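Local coordinates for putative uncharacterized protein smu.1604c (Streptococcus mutans, PDB 3L9F) that probably acts as a PadR-type transcriptional regulator, pairing as a dimer and binding DNA through a winged-helix domain, at residues 47-52 and 100-105. Sequence-based numbering, arbitrary orientation.
Sequences KKERSG and KNIYAI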
loop_
_atom_site.group_PDB
_atom_site.type_symbol
_atom_site.label_atom_id
_atom_site.label_comp_id
_atom_site.label_asym_id
_atom_site.label_seq_id
_atom_site.Cartn_x
_atom_site.Cartn_y
_atom_site.Cartn_z
ATOM N N LYS A 47 -19.043 9.316 13.548
ATOM C CA LYS A 47 -19.781 9.044 14.784
ATOM C C LYS A 47 -19.476 9.980 15.957
ATOM O O LYS A 47 -20.256 10.043 16.908
ATOM C CB LYS A 47 -19.551 7.600 15.238
ATOM C CG LYS A 47 -20.155 6.539 14.338
ATOM C CD LYS A 47 -19.819 5.155 14.880
ATOM C CE LYS A 47 -20.276 4.046 13.947
ATOM N NZ LYS A 47 -19.950 2.700 14.499
ATOM N N LYS A 48 -18.360 10.700 15.902
ATOM C CA LYS A 48 -17.906 11.480 17.053
ATOM C C LYS A 48 -17.133 12.735 16.629
ATOM O O LYS A 48 -16.369 12.694 15.654
ATOM C CB LYS A 48 -16.966 10.628 17.920
ATOM C CG LYS A 48 -17.561 9.368 18.556
ATOM C CD LYS A 48 -18.469 9.738 19.712
ATOM C CE LYS A 48 -18.747 8.556 20.616
ATOM N NZ LYS A 48 -19.558 8.983 21.790
ATOM N N GLU A 49 -17.325 13.840 17.356
ATOM C CA GLU A 49 -16.397 14.972 17.278
ATOM C C GLU A 49 -15.093 14.526 17.923
ATOM O O GLU A 49 -15.097 13.899 18.990
ATOM C CB GLU A 49 -16.941 16.203 18.021
ATOM C CG GLU A 49 -18.294 16.694 17.522
ATOM C CD GLU A 49 -18.605 18.127 17.954
ATOM O OE1 GLU A 49 -17.728 18.794 18.552
ATOM O OE2 GLU A 49 -19.727 18.595 17.678
ATOM N N ARG A 50 -13.970 14.814 17.276
ATOM C CA ARG A 50 -12.684 14.355 17.783
ATOM C C ARG A 50 -11.612 15.429 17.645
ATOM O O ARG A 50 -11.598 16.168 16.673
ATOM C CB ARG A 50 -12.225 13.111 17.028
ATOM C CG ARG A 50 -13.262 11.994 16.930
ATOM C CD ARG A 50 -12.603 10.738 16.376
ATOM N NE ARG A 50 -13.564 9.730 15.945
ATOM C CZ ARG A 50 -14.057 8.778 16.727
ATOM N NH1 ARG A 50 -13.710 8.710 18.007
ATOM N NH2 ARG A 50 -14.908 7.894 16.224
ATOM N N SER A 51 -10.717 15.507 18.621
ATOM C CA SER A 51 -9.546 16.368 18.507
ATOM C C SER A 51 -8.607 15.850 17.416
ATOM O O SER A 51 -8.646 14.677 17.051
ATOM C CB SER A 51 -8.775 16.395 19.820
ATOM O OG SER A 51 -8.182 15.124 20.076
ATOM N N GLY A 52 -7.743 16.722 16.917
ATOM C CA GLY A 52 -6.687 16.291 16.009
ATOM C C GLY A 52 -5.840 15.180 16.610
ATOM O O GLY A 52 -5.442 14.237 15.911
ATOM N N LYS A 100 -5.985 23.082 21.446
ATOM C CA LYS A 100 -6.476 21.775 21.016
ATOM C C LYS A 100 -7.510 22.012 19.917
ATOM O O LYS A 100 -8.408 22.830 20.090
ATOM C CB LYS A 100 -7.131 21.084 22.221
ATOM C CG LYS A 100 -7.673 19.696 21.964
ATOM C CD LYS A 100 -8.129 19.046 23.269
ATOM C CE LYS A 100 -9.048 19.962 24.058
ATOM N NZ LYS A 100 -9.416 19.379 25.374
ATOM N N ASN A 101 -7.391 21.320 18.791
ATOM C CA ASN A 101 -8.384 21.466 17.728
ATOM C C ASN A 101 -9.411 20.350 17.753
ATOM O O ASN A 101 -9.057 19.179 17.739
ATOM C CB ASN A 101 -7.704 21.525 16.370
ATOM C CG ASN A 101 -6.703 22.649 16.288
ATOM O OD1 ASN A 101 -6.910 23.713 16.870
ATOM N ND2 ASN A 101 -5.603 22.418 15.581
ATOM N N ILE A 102 -10.683 20.715 17.817
ATOM C CA ILE A 102 -11.745 19.723 17.803
ATOM C C ILE A 102 -12.469 19.774 16.457
ATOM O O ILE A 102 -12.921 20.836 16.032
ATOM C CB ILE A 102 -12.765 19.976 18.941
ATOM C CG1 ILE A 102 -12.062 20.083 20.294
ATOM C CG2 ILE A 102 -13.854 18.900 18.944
ATOM C CD1 ILE A 102 -11.188 18.919 20.630
ATOM N N TYR A 103 -12.584 18.625 15.794
ATOM C CA TYR A 103 -13.223 18.554 14.474
ATOM C C TYR A 103 -14.557 17.833 14.524
ATOM O O TYR A 103 -14.699 16.834 15.234
ATOM C CB TYR A 103 -12.294 17.848 13.482
ATOM C CG TYR A 103 -10.959 18.532 13.352
ATOM C CD1 TYR A 103 -10.774 19.550 12.426
ATOM C CD2 TYR A 103 -9.890 18.179 14.164
ATOM C CE1 TYR A 103 -9.562 20.193 12.301
ATOM C CE2 TYR A 103 -8.664 18.817 14.043
ATOM C CZ TYR A 103 -8.508 19.828 13.104
ATOM O OH TYR A 103 -7.297 20.477 12.970
ATOM N N ALA A 104 -15.525 18.333 13.759
ATOM C CA ALA A 104 -16.845 17.730 13.725
ATOM C C ALA A 104 -17.331 17.628 12.287
ATOM O O ALA A 104 -17.191 18.569 11.512
ATOM C CB ALA A 104 -17.831 18.549 14.559
ATOM N N ILE A 105 -17.905 16.492 11.926
ATOM C CA ILE A 105 -18.467 16.354 10.587
ATOM C C ILE A 105 -19.691 17.268 10.441
ATOM O O ILE A 105 -20.387 17.557 11.425
ATOM C CB ILE A 105 -18.849 14.886 10.303
ATOM C CG1 ILE A 105 -18.943 14.629 8.793
ATOM C CG2 ILE A 105 -20.142 14.501 11.033
ATOM C CD1 ILE A 105 -19.005 13.150 8.432
HETATM O O HOH W 1 -17.998 14.501 13.811
#
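Lys100 makes a loose side-chain contact, its CG lying 4.1 Å from Ser51 CB. At Asn101 the backbone takes over: Asn101 O accepts a bond from Gly52 N at 2.9 Å, the donor standing almost straight out from the carbonyl, and also receives a CA-H...O contact from Ser51. Ile102 then lays its CD1 against Ser51 CB (3.6 Å), CG1 being set beside its own backbone N (chi1 -53°), while CG2 approaches Glu49 OE1. Tyr103 carries the hydrogen-bonded antiparallel pair with Arg50: Tyr103 N reaches Arg50 O at 2.8 Å from above the carbonyl plane, and Arg50 N returns a bond to Tyr103 O, in the plane of Tyr103's own carbonyl. The tyrosine ring turns its edge to Gly52, whose N is 3.7 Å from Tyr103 CE2. Ala104 CB packs against Glu49 CG and CD, 3.5 Å from each, and a water accepts from Ile105 N while donating weakly to Lys48 O. The example illustrates how a winged helix completes its small antiparallel sheet: edge strand 50-51 pairs with central strand 100-105, which pairs with 87-92 beyond, and Ser51 OG accepts the N-H of Glu54, capping helix 52-62, while Arg50 and Tyr103 both pack on Ile55 of that helix.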